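Local atomic coordinates of YflH protein (Bacillus subtilis, PDB entry 3D0W), a protein that is of unknown function but folds into four helices and pairs with a second copy of itself. Residues A[30-35]-A[72-77]; A[38-43]-A[54-59]. All coordinates share one frame; numbering follows the deposited sequence.

Interaction 1: A[30-35]-A[72-77]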
ATOM      1  N   GLU A  30      -4.809 -10.157  -8.266  1.00 29.25           N
ATOM      2  CA  GLU A  30      -4.917 -11.556  -7.880  1.00 31.58           C
ATOM      3  C   GLU A  30      -3.580 -12.258  -8.019  1.00 32.00           C
ATOM      4  O   GLU A  30      -3.209 -13.072  -7.171  1.00 31.74           O
ATOM      5  CB  GLU A  30      -5.975 -12.270  -8.729  1.00 32.65           C
ATOM      6  CG  GLU A  30      -7.401 -11.907  -8.354  1.00 36.28           C
ATOM      7  CD  GLU A  30      -7.673 -12.073  -6.865  1.00 39.54           C
ATOM      8  OE1 GLU A  30      -7.370 -13.158  -6.310  1.00 41.41           O
ATOM      9  OE2 GLU A  30      -8.194 -11.120  -6.250  1.00 39.90           O
ATOM     10  N   GLU A  31      -2.854 -11.937  -9.087  1.00 32.78           N
ATOM     11  CA  GLU A  31      -1.548 -12.539  -9.320  1.00 33.71           C
ATOM     12  C   GLU A  31      -0.557 -12.022  -8.283  1.00 32.33           C
ATOM     13  O   GLU A  31       0.244 -12.785  -7.744  1.00 32.69           O
ATOM     14  CB  GLU A  31      -1.034 -12.207 -10.724  1.00 37.60           C
ATOM     15  CG  GLU A  31      -1.857 -12.792 -11.865  1.00 41.51           C
ATOM     16  CD  GLU A  31      -1.174 -12.617 -13.216  1.00 44.01           C
ATOM     17  OE1 GLU A  31      -0.816 -11.471 -13.568  1.00 44.01           O
ATOM     18  OE2 GLU A  31      -0.996 -13.628 -13.928  1.00 46.01           O
ATOM     19  N   PHE A  32      -0.613 -10.720  -8.017  1.00 31.41           N
ATOM     20  CA  PHE A  32       0.264 -10.090  -7.033  1.00 29.90           C
ATOM     21  C   PHE A  32       0.060 -10.783  -5.687  1.00 28.46           C
ATOM     22  O   PHE A  32       1.009 -11.217  -5.038  1.00 27.86           O
ATOM     23  CB  PHE A  32      -0.081  -8.601  -6.914  1.00 30.43           C
ATOM     24  CG  PHE A  32       0.480  -7.941  -5.686  1.00 30.71           C
ATOM     25  CD1 PHE A  32       1.853  -7.789  -5.523  1.00 33.05           C
ATOM     26  CD2 PHE A  32      -0.368  -7.478  -4.684  1.00 31.98           C
ATOM     27  CE1 PHE A  32       2.374  -7.184  -4.381  1.00 31.72           C
ATOM     28  CE2 PHE A  32       0.141  -6.873  -3.540  1.00 33.21           C
ATOM     29  CZ  PHE A  32       1.519  -6.725  -3.389  1.00 32.64           C
ATOM     30  N   LYS A  33      -1.198 -10.885  -5.283  1.00 27.80           N
ATOM     31  CA  LYS A  33      -1.559 -11.529  -4.028  1.00 27.36           C
ATOM     32  C   LYS A  33      -1.031 -12.970  -4.010  1.00 28.96           C
ATOM     33  O   LYS A  33      -0.500 -13.435  -2.997  1.00 26.23           O
ATOM     34  CB  LYS A  33      -3.081 -11.503  -3.879  1.00 28.64           C
ATOM     35  CG  LYS A  33      -3.625 -12.048  -2.584  1.00 31.21           C
ATOM     36  CD  LYS A  33      -5.142 -11.939  -2.581  1.00 35.22           C
ATOM     37  CE  LYS A  33      -5.763 -12.780  -1.480  1.00 36.12           C
ATOM     38  NZ  LYS A  33      -7.241 -12.613  -1.441  1.00 38.36           N
ATOM     39  N   GLY A  34      -1.159 -13.668  -5.137  1.00 27.62           N
ATOM     40  CA  GLY A  34      -0.677 -15.038  -5.214  1.00 28.39           C
ATOM     41  C   GLY A  34       0.833 -15.149  -5.070  1.00 27.96           C
ATOM     42  O   GLY A  34       1.346 -16.139  -4.545  1.00 27.29           O
ATOM     43  N   TYR A  35       1.547 -14.136  -5.551  1.00 29.56           N
ATOM     44  CA  TYR A  35       3.003 -14.111  -5.461  1.00 29.23           C
ATOM     45  C   TYR A  35       3.423 -13.942  -3.995  1.00 30.71           C
ATOM     46  O   TYR A  35       4.391 -14.554  -3.543  1.00 31.28           O
ATOM     47  CB  TYR A  35       3.554 -12.964  -6.321  1.00 30.19           C
ATOM     48  CG  TYR A  35       5.051 -12.774  -6.239  1.00 32.98           C
ATOM     49  CD1 TYR A  35       5.927 -13.798  -6.603  1.00 32.55           C
ATOM     50  CD2 TYR A  35       5.597 -11.570  -5.787  1.00 32.63           C
ATOM     51  CE1 TYR A  35       7.306 -13.629  -6.519  1.00 34.07           C
ATOM     52  CE2 TYR A  35       6.972 -11.390  -5.697  1.00 33.19           C
ATOM     53  CZ  TYR A  35       7.824 -12.425  -6.065  1.00 35.76           C
ATOM     54  OH  TYR A  35       9.191 -12.261  -5.969  1.00 36.00           O
ATOM     55  N   ASN A  72       4.787  -4.158 -11.193  1.00 23.60           N
ATOM     56  CA  ASN A  72       3.430  -3.654 -11.337  1.00 21.51           C
ATOM     57  C   ASN A  72       3.157  -2.550 -10.312  1.00 21.07           C
ATOM     58  O   ASN A  72       3.968  -2.322  -9.412  1.00 18.65           O
ATOM     59  CB  ASN A  72       2.414  -4.797 -11.177  1.00 23.22           C
ATOM     60  CG  ASN A  72       2.634  -5.611  -9.910  1.00 24.40           C
ATOM     61  OD1 ASN A  72       2.687  -5.072  -8.798  1.00 21.52           O
ATOM     62  ND2 ASN A  72       2.752  -6.927 -10.075  1.00 27.38           N
ATOM     63  N   GLY A  73       2.025  -1.867 -10.472  1.00 19.31           N
ATOM     64  CA  GLY A  73       1.650  -0.787  -9.570  1.00 20.13           C
ATOM     65  C   GLY A  73       1.603  -1.189  -8.107  1.00 19.61           C
ATOM     66  O   GLY A  73       1.932  -0.388  -7.230  1.00 20.13           O
ATOM     67  N   GLU A  74       1.182  -2.421  -7.840  1.00 18.52           N
ATOM     68  CA  GLU A  74       1.104  -2.919  -6.477  1.00 20.50           C
ATOM     69  C   GLU A  74       2.491  -2.881  -5.836  1.00 19.33           C
ATOM     70  O   GLU A  74       2.687  -2.325  -4.746  1.00 19.48           O
ATOM     71  CB  GLU A  74       0.575  -4.362  -6.454  1.00 21.89           C
ATOM     72  CG  GLU A  74      -0.938  -4.500  -6.641  1.00 23.91           C
ATOM     73  CD  GLU A  74      -1.389  -4.463  -8.095  1.00 27.03           C
ATOM     74  OE1 GLU A  74      -0.563  -4.165  -8.990  1.00 25.97           O
ATOM     75  OE2 GLU A  74      -2.585  -4.730  -8.339  1.00 28.40           O
ATOM     76  N   GLU A  75       3.457  -3.464  -6.533  1.00 17.41           N
ATOM     77  CA  GLU A  75       4.822  -3.531  -6.032  1.00 19.36           C
ATOM     78  C   GLU A  75       5.496  -2.173  -5.944  1.00 17.29           C
ATOM     79  O   GLU A  75       6.305  -1.927  -5.044  1.00 15.23           O
ATOM     80  CB  GLU A  75       5.628  -4.484  -6.908  1.00 19.14           C
ATOM     81  CG  GLU A  75       5.219  -5.936  -6.685  1.00 25.62           C
ATOM     82  CD  GLU A  75       5.789  -6.884  -7.727  1.00 26.96           C
ATOM     83  OE1 GLU A  75       6.772  -6.520  -8.410  1.00 29.05           O
ATOM     84  OE2 GLU A  75       5.252  -8.003  -7.847  1.00 30.46           O
HETATM   85  N   MSE A  76       5.163  -1.297  -6.881  1.00 16.95           N
HETATM   86  CA  MSE A  76       5.728   0.039  -6.891  1.00 17.76           C
HETATM   87  C   MSE A  76       5.255   0.791  -5.644  1.00 17.47           C
HETATM   88  O   MSE A  76       6.057   1.401  -4.939  1.00 15.94           O
HETATM   89  CB  MSE A  76       5.290   0.789  -8.141  1.00 20.64           C
HETATM   90  CG  MSE A  76       5.875   2.168  -8.232  1.00 27.57           C
HETATM   91 SE   MSE A  76       7.809   2.110  -8.376  1.00 39.21          SE
HETATM   92  CE  MSE A  76       7.938   3.130 -10.006  1.00 37.44           C
ATOM     93  N   LEU A  77       3.954   0.750  -5.369  1.00 17.93           N
ATOM     94  CA  LEU A  77       3.434   1.432  -4.182  1.00 17.01           C
ATOM     95  C   LEU A  77       4.055   0.844  -2.910  1.00 16.48           C
ATOM     96  O   LEU A  77       4.479   1.585  -2.022  1.00 17.43           O
ATOM     97  CB  LEU A  77       1.904   1.316  -4.114  1.00 18.28           C
ATOM     98  CG  LEU A  77       1.218   1.971  -2.900  1.00 19.68           C
ATOM     99  CD1 LEU A  77       1.511   3.451  -2.899  1.00 21.53           C
ATOM    100  CD2 LEU A  77      -0.298   1.747  -2.959  1.00 22.31           C
TER
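Phe32 and Glu74 meet where helix 23-48 faces the start of helix 73-84, a helix-helix contact inside an all-helical dimer. The local axes of 30-35 and 73-77 stay 10.7 Å apart and are inclined at 56°, so an aromatic side chain bridges the gap. Phe32 does this by turning its ring anti to the backbone N (chi1 164°), which sends it out toward Glu74. CB of Glu74 stands over the middle of that ring, 3.6 Å from the Phe32 centroid and close to the normal, a well-formed CH-pi contact. The next carbon along continues over the same face, with Glu74 CG 3.6 Å from Phe32 CD2. A bend at chi2 then carries the carboxylate off, so an acidic residue contributes only its aliphatic root to the hydrophobic surface. The second subunit also packs on this buried part, its Leu77 on Phe32 and its Gly73 on Glu74.

Packing thins toward Tyr35. Glu75 CG still lies 3.9 Å from Phe32 CE1, but Glu75 OE2 merely approaches Tyr35 CD2 at 4.1 Å, where Tyr35 is only partly covered. The polar ends here look elsewhere: Tyr35 OH bonds to Glu68, and Glu75 OE1 accepts from the backbone N of Gln71. That second bond ties Glu75 to the residue before the helix cap, and the nearby helix N-terminus would probably favour its negative charge. Asn72 provides the cap itself. Its side-chain oxygen OD1 accepts from Glu75 N at 2.9 Å, with an N-H...O angle of 163°, while the same OD1 rests 4.3 Å from Phe32 CD1.

Interaction 2: A[38-43]-A[54-59]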
ATOM      1  N   LYS A  38       2.914 -17.010  -2.219  1.00 30.76           N
ATOM      2  CA  LYS A  38       3.988 -17.943  -2.586  1.00 32.24           C
ATOM      3  C   LYS A  38       5.187 -17.723  -1.679  1.00 31.13           C
ATOM      4  O   LYS A  38       5.806 -18.682  -1.204  1.00 28.77           O
ATOM      5  CB  LYS A  38       4.440 -17.746  -4.041  1.00 34.73           C
ATOM      6  CG  LYS A  38       3.447 -18.212  -5.095  1.00 41.28           C
ATOM      7  CD  LYS A  38       4.119 -19.057  -6.188  1.00 44.03           C
ATOM      8  CE  LYS A  38       5.049 -18.248  -7.092  1.00 46.46           C
ATOM      9  NZ  LYS A  38       6.281 -17.754  -6.406  1.00 48.23           N
ATOM     10  N   GLN A  39       5.516 -16.451  -1.459  1.00 29.16           N
ATOM     11  CA  GLN A  39       6.635 -16.067  -0.601  1.00 30.09           C
ATOM     12  C   GLN A  39       6.439 -16.652   0.790  1.00 29.24           C
ATOM     13  O   GLN A  39       7.359 -17.230   1.366  1.00 29.60           O
ATOM     14  CB  GLN A  39       6.720 -14.543  -0.448  1.00 32.68           C
ATOM     15  CG  GLN A  39       6.710 -13.722  -1.724  1.00 37.06           C
ATOM     16  CD  GLN A  39       7.947 -13.926  -2.561  1.00 38.90           C
ATOM     17  OE1 GLN A  39       8.005 -14.827  -3.393  1.00 43.94           O
ATOM     18  NE2 GLN A  39       8.954 -13.092  -2.337  1.00 40.67           N
ATOM     19  N   VAL A  40       5.234 -16.466   1.328  1.00 27.84           N
ATOM     20  CA  VAL A  40       4.891 -16.937   2.667  1.00 26.68           C
ATOM     21  C   VAL A  40       4.980 -18.453   2.809  1.00 26.25           C
ATOM     22  O   VAL A  40       5.672 -18.953   3.691  1.00 22.45           O
ATOM     23  CB  VAL A  40       3.467 -16.479   3.070  1.00 27.00           C
ATOM     24  CG1 VAL A  40       3.081 -17.088   4.412  1.00 28.55           C
ATOM     25  CG2 VAL A  40       3.419 -14.953   3.152  1.00 29.06           C
ATOM     26  N   ASN A  41       4.283 -19.174   1.938  1.00 27.65           N
ATOM     27  CA  ASN A  41       4.283 -20.634   1.981  1.00 31.23           C
ATOM     28  C   ASN A  41       5.690 -21.200   1.948  1.00 31.40           C
ATOM     29  O   ASN A  41       6.041 -22.030   2.777  1.00 32.68           O
ATOM     30  CB  ASN A  41       3.465 -21.198   0.822  1.00 32.74           C
ATOM     31  CG  ASN A  41       1.976 -21.057   1.048  1.00 35.78           C
ATOM     32  OD1 ASN A  41       1.177 -21.278   0.140  1.00 39.90           O
ATOM     33  ND2 ASN A  41       1.593 -20.699   2.266  1.00 34.10           N
ATOM     34  N   ARG A  42       6.498 -20.748   0.996  1.00 33.40           N
ATOM     35  CA  ARG A  42       7.872 -21.225   0.906  1.00 35.00           C
ATOM     36  C   ARG A  42       8.634 -20.865   2.177  1.00 33.88           C
ATOM     37  O   ARG A  42       9.389 -21.676   2.712  1.00 33.44           O
ATOM     38  CB  ARG A  42       8.573 -20.611  -0.307  1.00 38.84           C
ATOM     39  CG  ARG A  42       8.016 -21.081  -1.645  1.00 46.48           C
ATOM     40  CD  ARG A  42       8.079 -22.602  -1.766  1.00 52.56           C
ATOM     41  NE  ARG A  42       9.415 -23.131  -1.477  1.00 55.58           N
ATOM     42  CZ  ARG A  42      10.513 -22.826  -2.165  1.00 57.33           C
ATOM     43  NH1 ARG A  42      10.445 -21.988  -3.192  1.00 58.46           N
ATOM     44  NH2 ARG A  42      11.680 -23.356  -1.823  1.00 58.20           N
ATOM     45  N   GLY A  43       8.430 -19.643   2.658  1.00 32.54           N
ATOM     46  CA  GLY A  43       9.110 -19.208   3.863  1.00 28.01           C
ATOM     47  C   GLY A  43       8.747 -20.088   5.043  1.00 28.01           C
ATOM     48  O   GLY A  43       9.613 -20.525   5.798  1.00 27.47           O
ATOM     49  N   VAL A  54       7.801 -19.716  11.631  1.00 31.51           N
ATOM     50  CA  VAL A  54       8.132 -18.413  11.082  1.00 29.83           C
ATOM     51  C   VAL A  54       6.854 -17.625  10.827  1.00 28.35           C
ATOM     52  O   VAL A  54       5.898 -18.147  10.251  1.00 29.35           O
ATOM     53  CB  VAL A  54       8.915 -18.561   9.759  1.00 30.03           C
ATOM     54  CG1 VAL A  54       9.422 -17.199   9.288  1.00 31.53           C
ATOM     55  CG2 VAL A  54      10.074 -19.527   9.951  1.00 31.57           C
ATOM     56  N   LYS A  55       6.836 -16.373  11.267  1.00 27.35           N
ATOM     57  CA  LYS A  55       5.672 -15.516  11.077  1.00 27.80           C
ATOM     58  C   LYS A  55       5.594 -14.967   9.659  1.00 24.45           C
ATOM     59  O   LYS A  55       6.612 -14.645   9.045  1.00 25.70           O
ATOM     60  CB  LYS A  55       5.690 -14.358  12.076  1.00 29.28           C
ATOM     61  CG  LYS A  55       5.042 -14.692  13.417  1.00 34.17           C
ATOM     62  CD  LYS A  55       4.967 -13.459  14.300  1.00 38.83           C
ATOM     63  CE  LYS A  55       3.972 -13.629  15.444  1.00 39.84           C
ATOM     64  NZ  LYS A  55       4.345 -14.723  16.385  1.00 42.27           N
ATOM     65  N   SER A  56       4.377 -14.873   9.141  1.00 22.78           N
ATOM     66  CA  SER A  56       4.150 -14.354   7.800  1.00 22.77           C
ATOM     67  C   SER A  56       4.668 -12.925   7.656  1.00 20.67           C
ATOM     68  O   SER A  56       5.231 -12.566   6.620  1.00 19.42           O
ATOM     69  CB  SER A  56       2.657 -14.386   7.475  1.00 22.31           C
ATOM     70  OG  SER A  56       2.144 -15.702   7.601  1.00 27.53           O
ATOM     71  N   ALA A  57       4.480 -12.113   8.698  1.00 21.12           N
ATOM     72  CA  ALA A  57       4.922 -10.723   8.655  1.00 21.80           C
ATOM     73  C   ALA A  57       6.440 -10.626   8.545  1.00 19.50           C
ATOM     74  O   ALA A  57       6.962  -9.726   7.893  1.00 19.28           O
ATOM     75  CB  ALA A  57       4.428  -9.964   9.889  1.00 23.10           C
ATOM     76  N   ALA A  58       7.146 -11.561   9.173  1.00 19.31           N
ATOM     77  CA  ALA A  58       8.606 -11.564   9.115  1.00 21.23           C
ATOM     78  C   ALA A  58       9.044 -11.892   7.691  1.00 21.58           C
ATOM     79  O   ALA A  58       9.949 -11.264   7.146  1.00 20.07           O
ATOM     80  CB  ALA A  58       9.175 -12.589  10.095  1.00 21.86           C
ATOM     81  N   ILE A  59       8.379 -12.872   7.086  1.00 23.61           N
ATOM     82  CA  ILE A  59       8.699 -13.277   5.725  1.00 22.81           C
ATOM     83  C   ILE A  59       8.414 -12.161   4.719  1.00 21.96           C
ATOM     84  O   ILE A  59       9.240 -11.877   3.850  1.00 22.18           O
ATOM     85  CB  ILE A  59       7.921 -14.546   5.337  1.00 26.74           C
ATOM     86  CG1 ILE A  59       8.368 -15.713   6.229  1.00 26.06           C
ATOM     87  CG2 ILE A  59       8.159 -14.876   3.872  1.00 26.47           C
ATOM     88  CD1 ILE A  59       7.424 -16.921   6.192  1.00 25.21           C
TER
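Planar groups enter this contact as backbone peptides rather than rings, and Ile59 is the side chain that reaches them. Its terminal methyl, CD1, sits above the flat carbonyl group of Gly43, 3.6 Å from Gly43 C, and is also 3.7 Å from Val40 O. Its other branch, CG2, lies over the face of the Gln39 carbonyl, 3.5 Å from Gln39 O. That oxygen already accepts the helical bond from Gly43 N, so the methyl packs over a carbonyl whose polar need is met within its own helix. Ile59 can spread over a turn of helix 23-48 because CG2 is anti to its backbone N while CG1 lies beside it (chi1 -64°), the two branches thus diverging toward Gln39 and Gly43. With no side chain on Gly43, CD1 settles directly on the main chain.

Beside this pairing, the start of helix 56-65 comes closest to its neighbour, with the CA atoms of Val40 and Ser56 5.8 Å apart. Val40 CG1 touches Ser56 OG at 3.6 Å, and Val40 also packs on Leu60. Toward the loop, Val54 CG2 makes a looser approach to Gly43 O at 4.3 Å. Methyl groups laid on carbonyls and on a hydroxyl imply cohesion by close fit and van der Waals contact.

Overall arrangement
Helix 23-48 is the shared element: interaction 1 uses its residues 30-35 and interaction 2 its residues 38-43, with two residues between them. The contact centres are about 16 Å apart and fall on opposite sides of the chain's centre, 8 and 9 Å from it. The long helix thus receives helix 73-84 at one place and helix 56-65, the preceding helix in the chain, at the other. Interaction 1 is buried and packed against by the second subunit, whereas no other chain of the assembly touches the segments of interaction 2, which lies nearer the surface. With the function unknown, neither can be tied to a site; both join helices within the DUF3243 region of this chain.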